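PDB 6TMS: a novel designed pore protein from Synthetic construct, which probably assembles as a six-chain, twelve-helix barrel around a central channel, forming a designed pore. Local coordinates for residues 45-48 and 49-53; 59-62 and 63-67. All blocks are in the same frame, centred on the assembly; numbering follows the deposited sequence.

Contact 1. Residues 45-48 and 49-53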
loop_
_atom_site.group_PDB
_atom_site.type_symbol
_atom_site.label_atom_id
_atom_site.label_comp_id
_atom_site.label_asym_id
_atom_site.label_seq_id
_atom_site.Cartn_x
_atom_site.Cartn_y
_atom_site.Cartn_z
ATOM N N GLN F 45 -4.775 -13.191 8.735
ATOM C CA GLN F 45 -4.062 -14.148 7.892
ATOM C C GLN F 45 -4.214 -13.737 6.441
ATOM O O GLN F 45 -3.259 -13.716 5.638
ATOM C CB GLN F 45 -4.671 -15.539 8.197
ATOM C CG GLN F 45 -4.653 -16.693 7.096
ATOM C CD GLN F 45 -5.534 -17.949 7.442
ATOM O OE1 GLN F 45 -6.445 -17.856 8.259
ATOM N NE2 GLN F 45 -5.295 -19.086 6.757
ATOM N N LEU F 46 -5.406 -13.261 6.164
ATOM C CA LEU F 46 -5.845 -12.795 4.866
ATOM C C LEU F 46 -5.150 -11.516 4.407
ATOM O O LEU F 46 -4.779 -11.367 3.233
ATOM C CB LEU F 46 -7.306 -12.519 5.083
ATOM C CG LEU F 46 -8.533 -13.024 4.394
ATOM C CD1 LEU F 46 -9.401 -13.815 5.398
ATOM C CD2 LEU F 46 -9.227 -11.769 3.904
ATOM N N ILE F 47 -5.030 -10.557 5.316
ATOM C CA ILE F 47 -4.425 -9.272 5.000
ATOM C C ILE F 47 -2.974 -9.467 4.646
ATOM O O ILE F 47 -2.420 -8.791 3.776
ATOM C CB ILE F 47 -4.540 -8.362 6.238
ATOM C CG1 ILE F 47 -5.869 -7.627 6.307
ATOM C CG2 ILE F 47 -3.367 -7.361 6.342
ATOM C CD1 ILE F 47 -6.400 -7.480 7.733
ATOM N N ALA F 48 -2.336 -10.358 5.396
ATOM C CA ALA F 48 -0.920 -10.656 5.286
ATOM C C ALA F 48 -0.577 -11.320 3.971
ATOM O O ALA F 48 0.525 -11.140 3.434
ATOM C CB ALA F 48 -0.588 -11.583 6.434
ATOM N N GLU F 49 -1.452 -12.229 3.559
ATOM C CA GLU F 49 -1.373 -12.858 2.254
ATOM C C GLU F 49 -1.586 -11.829 1.156
ATOM O O GLU F 49 -0.982 -11.900 0.073
ATOM C CB GLU F 49 -2.414 -13.973 2.228
ATOM C CG GLU F 49 -1.763 -15.355 2.272
ATOM C CD GLU F 49 -2.668 -16.528 2.651
ATOM O OE1 GLU F 49 -2.666 -17.534 1.903
ATOM O OE2 GLU F 49 -3.316 -16.477 3.714
ATOM N N SER F 50 -2.484 -10.891 1.404
ATOM C CA SER F 50 -2.731 -9.861 0.417
ATOM C C SER F 50 -1.499 -8.971 0.291
ATOM O O SER F 50 -1.056 -8.632 -0.816
ATOM C CB SER F 50 -3.979 -9.095 0.851
ATOM O OG SER F 50 -4.417 -8.184 -0.135
ATOM N N LEU F 51 -0.859 -8.718 1.426
ATOM C CA LEU F 51 0.328 -7.886 1.490
ATOM C C LEU F 51 1.510 -8.593 0.874
ATOM O O LEU F 51 2.372 -7.984 0.235
ATOM C CB LEU F 51 0.653 -7.588 2.948
ATOM C CG LEU F 51 0.059 -6.351 3.601
ATOM C CD1 LEU F 51 0.523 -6.242 5.025
ATOM C CD2 LEU F 51 0.477 -5.133 2.847
ATOM N N MET F 52 1.556 -9.889 1.060
ATOM C CA MET F 52 2.586 -10.686 0.446
ATOM C C MET F 52 2.446 -10.628 -1.063
ATOM O O MET F 52 3.437 -10.571 -1.804
ATOM C CB MET F 52 2.396 -12.097 0.975
ATOM C CG MET F 52 3.574 -12.794 1.613
ATOM S SD MET F 52 4.259 -12.145 3.129
ATOM C CE MET F 52 5.829 -11.747 2.371
ATOM N N LEU F 53 1.209 -10.578 -1.532
ATOM C CA LEU F 53 0.996 -10.515 -2.967
ATOM C C LEU F 53 1.393 -9.152 -3.527
ATOM O O LEU F 53 2.024 -9.068 -4.590
ATOM C CB LEU F 53 -0.467 -10.848 -3.253
ATOM C CG LEU F 53 -0.854 -11.702 -4.474
ATOM C CD1 LEU F 53 -1.002 -10.813 -5.680
ATOM C CD2 LEU F 53 0.124 -12.821 -4.780
#
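Q45 and E49, four residues apart on helix 39-68, lie alongside each other, both heading outward in one direction, with the amide and carboxylate planes only 16° apart. Both side chains stretch out past CG, yet the flat ends do not bond to each other: OE2 of E49 comes down beside the aliphatic part of its neighbour, 3.6 Å from CG of Q45. The start of the glutamate is held by the backbone, its N-H reaching O of Q45 at 3.1 Å with an N-H...O angle of 157°. Three more bonds of the same i to i+4 kind follow, from the backbone N-H of S50, L51 and M52 to the carbonyl O of L46, I47 and A48. I47 and L51 meet on another side of the helix, CG2 of I47 lying 4.3 Å from CD1 of L51, a loose apolar contact. M52 folds over at chi2 (65°), and its end leaves this turn to pack on L22, E23 and T26 of helix 2-32. With an alanine at this position, in place of E49, CG of Q45 would probably lose its lateral neighbour and the basic side chain of a neighbouring subunit its weak, long-range partner. I47 and L51 also pack on neighbouring subunits, a division of faces characteristic of an alpha-helical hairpin in a helical oligomer, consistent with a designed barrel.

Contact 2. Residues 59-62 and 63-67; sequences LIIA and ISLLL
I63 lies back along helix 39-68 over the preceding turn, its longer arm reaching toward L59 and I60. CB sits 3.6 Å from O of I60 and about as far from O of L59. With CG1 anti to the carbonyl carbon (chi1 -60°), the longer arm runs back beside the backbone N, where CG1 comes close to O of L59, the same oxygen that accepts the I63 N-H at 2.9 Å. At the tip, CD1 of I63 meets two methyls: CD2 of L59 at 3.5 Å and CD1 of I60 at 3.9 Å. Both of those side chains cross it at a slant. These are i to i+4 and i to i+3 contacts of a regular alpha-helix, here the second helix of a helical hairpin, with L59, A62 and L66 packing against helix 2-32. I61 and L65 instead run abreast with their ends turned alike, CG2 of I61 being 3.5 Å from CD1 of L65. That pair faces neighbouring subunits, whose apolar side chains pack on both residues. Beneath the side chains, backbone N-H groups of S64, L65 and L66 bond to O of I60, I61 and A62, while O of L65 takes a further hydrogen bond from OG of S69.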
loop_
_atom_site.group_PDB
_atom_site.type_symbol
_atom_site.label_atom_id
_atom_site.label_comp_id
_atom_site.label_asym_id
_atom_site.label_seq_id
_atom_site.Cartn_x
_atom_site.Cartn_y
_atom_site.Cartn_z
ATOM N N LEU F 59 7.680 -5.876 -6.372
ATOM C CA LEU F 59 8.999 -6.308 -6.741
ATOM C C LEU F 59 9.072 -6.512 -8.238
ATOM O O LEU F 59 10.061 -6.150 -8.876
ATOM C CB LEU F 59 9.291 -7.592 -6.003
ATOM C CG LEU F 59 10.660 -8.041 -5.538
ATOM C CD1 LEU F 59 10.462 -9.419 -4.896
ATOM C CD2 LEU F 59 11.642 -8.132 -6.681
ATOM N N ILE F 60 8.032 -7.092 -8.823
ATOM C CA ILE F 60 8.084 -7.280 -10.261
ATOM C C ILE F 60 8.057 -5.938 -10.964
ATOM O O ILE F 60 8.695 -5.761 -12.001
ATOM C CB ILE F 60 6.964 -8.237 -10.712
ATOM C CG1 ILE F 60 7.345 -9.723 -10.524
ATOM C CG2 ILE F 60 6.643 -8.053 -12.170
ATOM C CD1 ILE F 60 7.996 -10.132 -9.212
ATOM N N ILE F 61 7.345 -4.963 -10.433
ATOM C CA ILE F 61 7.378 -3.667 -11.083
ATOM C C ILE F 61 8.762 -3.069 -10.982
ATOM O O ILE F 61 9.248 -2.437 -11.917
ATOM C CB ILE F 61 6.304 -2.762 -10.469
ATOM C CG1 ILE F 61 4.929 -3.224 -10.957
ATOM C CG2 ILE F 61 6.573 -1.298 -10.779
ATOM C CD1 ILE F 61 3.786 -2.935 -10.030
ATOM N N ALA F 62 9.442 -3.271 -9.875
ATOM C CA ALA F 62 10.780 -2.722 -9.823
ATOM C C ALA F 62 11.683 -3.441 -10.813
ATOM O O ALA F 62 12.435 -2.808 -11.561
ATOM C CB ALA F 62 11.305 -2.792 -8.401
ATOM N N ILE F 63 11.577 -4.761 -10.891
ATOM C CA ILE F 63 12.406 -5.479 -11.844
ATOM C C ILE F 63 12.159 -4.921 -13.239
ATOM O O ILE F 63 13.089 -4.656 -14.008
ATOM C CB ILE F 63 12.103 -6.988 -11.774
ATOM C CG1 ILE F 63 12.384 -7.576 -10.375
ATOM C CG2 ILE F 63 12.960 -7.736 -12.794
ATOM C CD1 ILE F 63 11.638 -8.902 -10.098
ATOM N N SER F 64 10.894 -4.746 -13.585
ATOM C CA SER F 64 10.532 -4.383 -14.945
ATOM C C SER F 64 10.806 -2.925 -15.251
ATOM O O SER F 64 11.015 -2.562 -16.408
ATOM C CB SER F 64 9.082 -4.746 -15.202
ATOM O OG SER F 64 9.043 -5.707 -16.239
ATOM N N LEU F 65 10.692 -2.061 -14.268
ATOM C CA LEU F 65 11.052 -0.682 -14.503
ATOM C C LEU F 65 12.532 -0.582 -14.699
ATOM O O LEU F 65 13.022 0.225 -15.492
ATOM C CB LEU F 65 10.611 0.165 -13.325
ATOM C CG LEU F 65 9.236 0.777 -13.542
ATOM C CD1 LEU F 65 8.550 1.157 -12.284
ATOM C CD2 LEU F 65 9.470 2.054 -14.331
ATOM N N LEU F 66 13.260 -1.428 -14.015
ATOM C CA LEU F 66 14.675 -1.385 -14.229
ATOM C C LEU F 66 14.985 -1.923 -15.604
ATOM O O LEU F 66 15.881 -1.423 -16.285
ATOM C CB LEU F 66 15.344 -2.175 -13.122
ATOM C CG LEU F 66 16.837 -1.952 -13.016
ATOM C CD1 LEU F 66 17.022 -0.463 -12.792
ATOM C CD2 LEU F 66 17.405 -2.711 -11.811
ATOM N N LEU F 67 14.179 -2.863 -16.063
ATOM C CA LEU F 67 14.361 -3.399 -17.396
ATOM C C LEU F 67 13.974 -2.382 -18.450
ATOM O O LEU F 67 14.490 -2.400 -19.572
ATOM C CB LEU F 67 13.513 -4.652 -17.496
ATOM C CG LEU F 67 13.403 -5.366 -18.819
ATOM C CD1 LEU F 67 14.206 -6.652 -18.759
ATOM C CD2 LEU F 67 11.965 -5.651 -19.070
#

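How the contacts relate
Contacts 1 and 2 are two samples of one element, helix 39-68, taken in series: 45-48 with 49-53 closes before 59-62 with 63-67 opens. Their centres are 21 Å apart and lie on opposite sides of the chain's centre; the nearest atoms are about 7 Å apart, so the two do not touch. Each turns one face to helix 2-32 of its own chain and other faces to neighbouring subunits, so the same division of labour recurs along the helix. Contact 1 includes polar side chains, whereas contact 2, near the C-terminal end, is almost wholly aliphatic, consistent with a design in which helix 39-68 serves both hairpin packing and subunit assembly.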